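Local coordinates for inactive Zymogen C11 Protease (PDB 6MZO), which is probably a clostripain-like (family C11) cysteine protease, caught here as the inactive zymogen that precedes the working enzyme, at residues Gln31-Arg34 against Ala35-Glu38; Ile182-Pro185 against Thr186-Ala190; Leu66-Ala70 against Asp71-Gln75. One frame throughout, in Å; residues are numbered along the deposited sequence.

Contact 1. Residues Gln31-Arg34 against Ala35-Glu38; sequences QNLR and AIKE
Arg34 and Glu38 meet one turn apart on the helix of a beta-alpha-beta unit, helix 26-43, which joins strand 14-19 to strand 49-54. Four backbone bonds of the alpha-helical i to i+4 kind run through these residues; Lys37 N to Leu33 O, at 2.9 Å, is the straightest, with 168° at the hydrogen. On the outer side Arg34 starts with CG anti to its own N (chi1 179°), then bends at chi2 and chi3, which folds the guanidinium back over the preceding turn, with Gln31 O above the rim of one face. Glu38, extended beyond CG, crosses that chain at a slant, and its carboxyl carbon CD rests on Arg34 CD at 3.8 Å. The opposite charges stop short of direct contact: Arg34 NH2 and Glu38 OE1 are 4.7 Å apart. On the inner side Ile36 places CG1 next to Asn32 O and brings CD1 to within 4.4 Å of Leu33 CD2, while Asn32 turns its ND2 to Asn191 O. Tyr195, Phe19 and Leu50 are among the residues that pack against this buried flank. At the surface a water joins the two charged side chains, giving a hydrogen to Glu38 OE1 at 2.7 Å and accepting a weak bond from Arg34 NH2.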
loop_
_atom_site.group_PDB
_atom_site.type_symbol
_atom_site.label_atom_id
_atom_site.label_comp_id
_atom_site.label_asym_id
_atom_site.label_seq_id
_atom_site.Cartn_x
_atom_site.Cartn_y
_atom_site.Cartn_z
ATOM N N GLN A 31 9.670 -1.671 16.871
ATOM C CA GLN A 31 9.867 -3.076 16.448
ATOM C C GLN A 31 10.301 -3.183 15.010
ATOM O O GLN A 31 11.191 -3.974 14.683
ATOM C CB GLN A 31 8.569 -3.878 16.618
ATOM C CG GLN A 31 8.668 -5.333 16.267
ATOM C CD GLN A 31 7.350 -6.073 16.564
ATOM O OE1 GLN A 31 6.528 -5.617 17.372
ATOM N NE2 GLN A 31 7.145 -7.207 15.899
ATOM N N ASN A 32 9.689 -2.370 14.139
ATOM C CA ASN A 32 10.102 -2.388 12.729
ATOM C C ASN A 32 11.501 -1.870 12.545
ATOM O O ASN A 32 12.227 -2.384 11.682
ATOM C CB ASN A 32 9.138 -1.569 11.877
ATOM C CG ASN A 32 7.904 -2.362 11.580
ATOM O OD1 ASN A 32 7.998 -3.557 11.269
ATOM N ND2 ASN A 32 6.755 -1.758 11.769
ATOM N N LEU A 33 11.880 -0.860 13.296
ATOM C CA LEU A 33 13.291 -0.365 13.174
ATOM C C LEU A 33 14.285 -1.477 13.576
ATOM O O LEU A 33 15.320 -1.683 12.954
ATOM C CB LEU A 33 13.513 0.872 14.044
ATOM C CG LEU A 33 12.968 2.102 13.288
ATOM C CD1 LEU A 33 12.852 3.251 14.283
ATOM C CD2 LEU A 33 13.947 2.459 12.180
ATOM N N ARG A 34 13.939 -2.244 14.603
ATOM C CA ARG A 34 14.753 -3.387 14.978
ATOM C C ARG A 34 14.855 -4.403 13.811
ATOM O O ARG A 34 15.956 -4.942 13.517
ATOM C CB ARG A 34 14.155 -4.046 16.268
ATOM C CG ARG A 34 14.932 -5.289 16.732
ATOM C CD ARG A 34 14.372 -6.592 16.187
ATOM N NE ARG A 34 13.173 -6.985 16.911
ATOM C CZ ARG A 34 12.067 -7.508 16.398
ATOM N NH1 ARG A 34 11.067 -7.831 17.239
ATOM N NH2 ARG A 34 11.954 -7.734 15.082
ATOM N N ALA A 35 13.718 -4.700 13.150
ATOM C CA ALA A 35 13.723 -5.651 12.056
ATOM C C ALA A 35 14.582 -5.117 10.871
ATOM O O ALA A 35 15.292 -5.896 10.239
ATOM C CB ALA A 35 12.272 -5.930 11.587
ATOM N N ILE A 36 14.469 -3.826 10.591
ATOM C CA ILE A 36 15.235 -3.214 9.500
ATOM C C ILE A 36 16.698 -3.322 9.812
ATOM O O ILE A 36 17.504 -3.681 8.902
ATOM C CB ILE A 36 14.839 -1.715 9.325
ATOM C CG1 ILE A 36 13.431 -1.653 8.716
ATOM C CG2 ILE A 36 15.896 -0.921 8.474
ATOM C CD1 ILE A 36 12.742 -0.271 8.940
ATOM N N LYS A 37 17.086 -2.990 11.039
ATOM C CA LYS A 37 18.543 -3.109 11.370
ATOM C C LYS A 37 19.035 -4.548 11.256
ATOM O O LYS A 37 20.145 -4.795 10.764
ATOM C CB LYS A 37 18.800 -2.577 12.772
ATOM C CG LYS A 37 18.600 -1.078 12.879
ATOM C CD LYS A 37 18.200 -0.622 14.315
ATOM C CE LYS A 37 19.292 -0.664 15.238
ATOM N NZ LYS A 37 18.832 -0.160 16.650
ATOM N N GLU A 38 18.224 -5.523 11.688
ATOM C CA GLU A 38 18.655 -6.912 11.524
ATOM C C GLU A 38 18.738 -7.286 10.036
ATOM O O GLU A 38 19.636 -8.085 9.637
ATOM C CB GLU A 38 17.706 -7.906 12.250
ATOM C CG GLU A 38 17.860 -7.674 13.764
ATOM C CD GLU A 38 17.164 -8.702 14.604
ATOM O OE1 GLU A 38 16.239 -9.353 14.109
ATOM O OE2 GLU A 38 17.549 -8.873 15.762
HETATM O O HOH W 1 13.651 -8.748 13.553
#

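Contact 2. Residues Ile182-Pro185 against Thr186-Ala190; sequences IGSP and TEILA
Ser184 reaches forward to Thr186 just past the end of strand 178-183. Before it, Ile182 and Gly183 are still strand: Ile182 pairs through its backbone with Ile158 and Phe160, and Gly183 with Ser228. Ser184 still bonds through its backbone to Ser166, and its side chain adds a bond of its own. Its OG, swung anti to the backbone N (chi1 175°), comes round toward the chain that follows and accepts the N-H of Thr186, with 2.9 Å between Thr186 N and Ser184 OG and an angle of 151° at the hydrogen. The same hydroxyl is hydrogen-bonded to Thr226 OG1, which also bonds Thr186 OG1, so Thr226 ties both side chains to strand 226-231. The CB of Ser184 has an apolar job as well: Ile188 reaches back with CG1 to 3.6 Å from Ser184 CB, and its CD1 follows at 3.8 Å from the same carbon. With an alanine here, the buried Thr186 N-H would probably lose its acceptor and Thr226 OG1 one of its partners. Pro185 next carries the chain round the bend; its ring packs on Tyr328 and Thr226, and its O accepts from Ser332 OG. Past the bend, Glu187 starts out away from the serine at CB, and its OE1 takes the N-H of Ala314. A serine hydroxyl that accepts the backbone N-H two residues on, as here, is the mark of an ST turn, in this case closing the C-terminal end of a central-sheet strand.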
loop_
_atom_site.group_PDB
_atom_site.type_symbol
_atom_site.label_atom_id
_atom_site.label_comp_id
_atom_site.label_asym_id
_atom_site.label_seq_id
_atom_site.Cartn_x
_atom_site.Cartn_y
_atom_site.Cartn_z
ATOM N N ILE A 182 3.412 -2.352 -4.175
ATOM C CA ILE A 182 3.363 -3.527 -3.334
ATOM C C ILE A 182 2.446 -3.241 -2.159
ATOM O O ILE A 182 2.627 -2.257 -1.531
ATOM C CB ILE A 182 4.763 -3.873 -2.781
ATOM C CG1 ILE A 182 5.750 -4.028 -3.914
ATOM C CG2 ILE A 182 4.740 -5.162 -1.999
ATOM C CD1 ILE A 182 7.176 -4.128 -3.473
ATOM N N GLY A 183 1.497 -4.121 -1.867
ATOM C CA GLY A 183 0.601 -3.833 -0.748
ATOM C C GLY A 183 -0.284 -5.009 -0.441
ATOM O O GLY A 183 -0.119 -6.083 -1.040
ATOM N N SER A 184 -1.172 -4.791 0.513
ATOM C CA SER A 184 -2.162 -5.835 0.871
ATOM C C SER A 184 -3.524 -5.363 0.531
ATOM O O SER A 184 -3.883 -4.202 0.810
ATOM C CB SER A 184 -2.097 -6.161 2.369
ATOM O OG SER A 184 -3.135 -7.092 2.768
ATOM N N PRO A 185 -4.355 -6.241 -0.040
ATOM C CA PRO A 185 -5.787 -5.888 -0.177
ATOM C C PRO A 185 -6.541 -5.959 1.103
ATOM O O PRO A 185 -7.690 -5.515 1.100
ATOM C CB PRO A 185 -6.336 -6.891 -1.177
ATOM C CG PRO A 185 -5.355 -8.099 -1.074
ATOM C CD PRO A 185 -3.988 -7.518 -0.732
ATOM N N THR A 186 -5.960 -6.521 2.147
ATOM C CA THR A 186 -6.670 -6.644 3.439
ATOM C C THR A 186 -5.900 -5.908 4.504
ATOM O O THR A 186 -5.162 -4.963 4.117
ATOM C CB THR A 186 -6.962 -8.130 3.850
ATOM O OG1 THR A 186 -5.738 -8.863 4.077
ATOM C CG2 THR A 186 -7.756 -8.730 2.723
ATOM N N GLU A 187 -6.039 -6.248 5.787
ATOM C CA GLU A 187 -5.293 -5.539 6.843
ATOM C C GLU A 187 -3.920 -6.156 6.996
ATOM O O GLU A 187 -3.708 -7.345 6.748
ATOM C CB GLU A 187 -6.073 -5.553 8.167
ATOM C CG GLU A 187 -7.299 -4.726 8.045
ATOM C CD GLU A 187 -8.017 -4.466 9.373
ATOM O OE1 GLU A 187 -7.456 -4.725 10.454
ATOM O OE2 GLU A 187 -9.138 -3.973 9.288
ATOM N N ILE A 188 -2.948 -5.292 7.335
ATOM C CA ILE A 188 -1.682 -5.744 7.807
ATOM C C ILE A 188 -1.634 -5.222 9.201
ATOM O O ILE A 188 -1.787 -4.010 9.428
ATOM C CB ILE A 188 -0.535 -5.149 7.077
ATOM C CG1 ILE A 188 -0.665 -5.433 5.598
ATOM C CG2 ILE A 188 0.755 -5.693 7.647
ATOM C CD1 ILE A 188 0.462 -4.762 4.732
ATOM N N LEU A 189 -1.468 -6.117 10.136
ATOM C CA LEU A 189 -1.504 -5.617 11.493
ATOM C C LEU A 189 -0.099 -5.723 12.082
ATOM O O LEU A 189 0.923 -5.749 11.344
ATOM C CB LEU A 189 -2.575 -6.361 12.328
ATOM C CG LEU A 189 -4.047 -6.252 11.855
ATOM C CD1 LEU A 189 -4.995 -7.013 12.783
ATOM C CD2 LEU A 189 -4.528 -4.806 11.671
ATOM N N ALA A 190 -0.056 -5.730 13.407
ATOM C CA ALA A 190 1.183 -5.830 14.158
ATOM C C ALA A 190 2.294 -4.991 13.533
ATOM O O ALA A 190 2.092 -3.843 13.128
ATOM C CB ALA A 190 1.615 -7.281 14.258
#

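Contact 3. Residues Leu66-Ala70 against Asp71-Gln75; sequences LKLEA and DTIRQ
Arg74 and Glu69 face each other diagonally across a beta hairpin, and with Leu66 they are the three residues that the other strand covers most. Arg74 sets CG anti to its N (chi1 166°) and bends at chi2 and chi3, bringing the side of its guanidinium to the carboxylate. The salt bridge is side-on and two-pronged: Arg74 NH2 reaches Glu69 OE1 at 2.9 Å, on that oxygen's syn lone pair, and Arg74 NE reaches Glu69 OE2 at 3.0 Å. Both oxygens lie near the guanidinium plane, although the two flat groups are turned 43° to each other. In the backbone, Lys67 and Arg74 form a hydrogen-bonded antiparallel pair, with Arg74 N 2.8 Å from Lys67 O. Glu69 and Thr72 make the last such pair before the type II' turn that has Ala70 and Asp71 at its corners. On the opposite face Leu66 lies alongside Gln75; its CD2 is 3.7 Å from Gln75 CB and 4.1 Å from Ile73 CG2. Leu66, Leu68 and Ile73 of this face all pack on Ile40 of helix 26-43, and Leu66 hydrogen-bonds through its backbone to Leu50 of strand 49-54, leaving strand 72-80 at the margin of the sheet.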
loop_
_atom_site.group_PDB
_atom_site.type_symbol
_atom_site.label_atom_id
_atom_site.label_comp_id
_atom_site.label_asym_id
_atom_site.label_seq_id
_atom_site.Cartn_x
_atom_site.Cartn_y
_atom_site.Cartn_z
ATOM N N LEU A 66 20.760 4.687 8.007
ATOM C CA LEU A 66 21.275 3.486 8.646
ATOM C C LEU A 66 22.269 2.924 7.691
ATOM O O LEU A 66 21.924 2.725 6.516
ATOM C CB LEU A 66 20.205 2.442 8.865
ATOM C CG LEU A 66 19.186 2.830 9.914
ATOM C CD1 LEU A 66 18.079 1.731 10.027
ATOM C CD2 LEU A 66 19.839 3.068 11.316
ATOM N N LYS A 67 23.459 2.629 8.149
ATOM C CA LYS A 67 24.415 2.028 7.267
ATOM C C LYS A 67 25.233 0.968 7.975
ATOM O O LYS A 67 25.218 0.887 9.155
ATOM C CB LYS A 67 25.302 3.081 6.652
ATOM C CG LYS A 67 26.235 3.687 7.649
ATOM C CD LYS A 67 26.931 4.918 7.107
ATOM C CE LYS A 67 27.499 4.711 5.736
ATOM N NZ LYS A 67 28.224 5.909 5.259
ATOM N N LEU A 68 25.878 0.122 7.201
ATOM C CA LEU A 68 26.736 -0.891 7.737
ATOM C C LEU A 68 28.134 -0.351 7.875
ATOM O O LEU A 68 28.632 0.244 7.011
ATOM C CB LEU A 68 26.790 -2.092 6.820
ATOM C CG LEU A 68 25.916 -3.267 7.169
ATOM C CD1 LEU A 68 26.186 -4.446 6.269
ATOM C CD2 LEU A 68 26.018 -3.667 8.621
ATOM N N GLU A 69 28.744 -0.607 8.996
ATOM C CA GLU A 69 30.078 -0.177 9.222
ATOM C C GLU A 69 30.732 -1.349 9.904
ATOM O O GLU A 69 30.316 -1.753 10.936
ATOM C CB GLU A 69 30.043 1.067 10.078
ATOM C CG GLU A 69 31.265 1.391 10.844
ATOM C CD GLU A 69 31.035 2.549 11.787
ATOM O OE1 GLU A 69 31.188 2.302 12.990
ATOM O OE2 GLU A 69 30.717 3.648 11.304
ATOM N N ALA A 70 31.738 -1.891 9.260
ATOM C CA ALA A 70 32.456 -3.054 9.723
ATOM C C ALA A 70 31.440 -4.170 9.976
ATOM O O ALA A 70 30.732 -4.540 9.058
ATOM C CB ALA A 70 33.348 -2.747 10.907
ATOM N N ASP A 71 31.318 -4.693 11.182
ATOM C CA ASP A 71 30.305 -5.740 11.345
ATOM C C ASP A 71 29.021 -5.222 11.954
ATOM O O ASP A 71 28.201 -6.010 12.386
ATOM C CB ASP A 71 30.808 -6.930 12.193
ATOM C CG ASP A 71 32.136 -7.516 11.708
ATOM O OD1 ASP A 71 32.314 -7.751 10.512
ATOM O OD2 ASP A 71 33.009 -7.801 12.547
ATOM N N THR A 72 28.787 -3.922 11.945
ATOM C CA THR A 72 27.643 -3.445 12.667
ATOM C C THR A 72 26.889 -2.297 12.037
ATOM O O THR A 72 27.292 -1.763 11.077
ATOM C CB THR A 72 28.130 -3.054 14.085
ATOM O OG1 THR A 72 27.030 -2.820 14.939
ATOM C CG2 THR A 72 28.981 -1.818 14.028
ATOM N N ILE A 73 25.769 -1.951 12.600
ATOM C CA ILE A 73 24.920 -0.869 12.097
ATOM C C ILE A 73 25.432 0.437 12.694
ATOM O O ILE A 73 25.714 0.477 13.889
ATOM C CB ILE A 73 23.445 -1.023 12.531
ATOM C CG1 ILE A 73 22.812 -2.261 11.925
ATOM C CG2 ILE A 73 22.601 0.198 12.089
ATOM C CD1 ILE A 73 22.468 -2.098 10.443
ATOM N N ARG A 74 25.467 1.481 11.880
ATOM C CA ARG A 74 25.703 2.889 12.325
ATOM C C ARG A 74 24.468 3.690 11.996
ATOM O O ARG A 74 23.996 3.709 10.848
ATOM C CB ARG A 74 26.969 3.454 11.623
ATOM C CG ARG A 74 27.206 4.997 11.681
ATOM C CD ARG A 74 27.743 5.472 13.003
ATOM N NE ARG A 74 28.998 4.847 13.412
ATOM C CZ ARG A 74 29.551 5.038 14.621
ATOM N NH1 ARG A 74 28.958 5.840 15.497
ATOM N NH2 ARG A 74 30.661 4.395 14.939
ATOM N N GLN A 75 23.883 4.296 13.009
ATOM C CA GLN A 75 22.799 5.230 12.757
ATOM C C GLN A 75 23.317 6.646 12.684
ATOM O O GLN A 75 24.092 7.074 13.560
ATOM C CB GLN A 75 21.733 5.068 13.842
ATOM C CG GLN A 75 20.568 6.013 13.739
ATOM C CD GLN A 75 19.311 5.514 14.505
ATOM O OE1 GLN A 75 19.057 4.294 14.654
ATOM N NE2 GLN A 75 18.507 6.470 14.973
#

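In the fold
Along the chain the order is contact 1, contact 3, contact 2. Contacts 1 and 3 are neighbours, their centres 13 Å apart: helix 26-43 lies against the hairpin, with Ile36 CG2 3.8 Å from Leu66 CD1. Contact 2 lies deeper, its centre about 7 Å from the centre of the chain, 18 Å from that of contact 1 and 30 Å from that of contact 3. Contacts 2 and 3 both reach the nine-stranded mixed sheet, 3 at the hairpin that forms one of its two edges and 2 at the end of an interior strand. Contacts 1 and 3 thus fasten a helix to the edge hairpin, whereas contact 2 leads into the loop before helix 195-203.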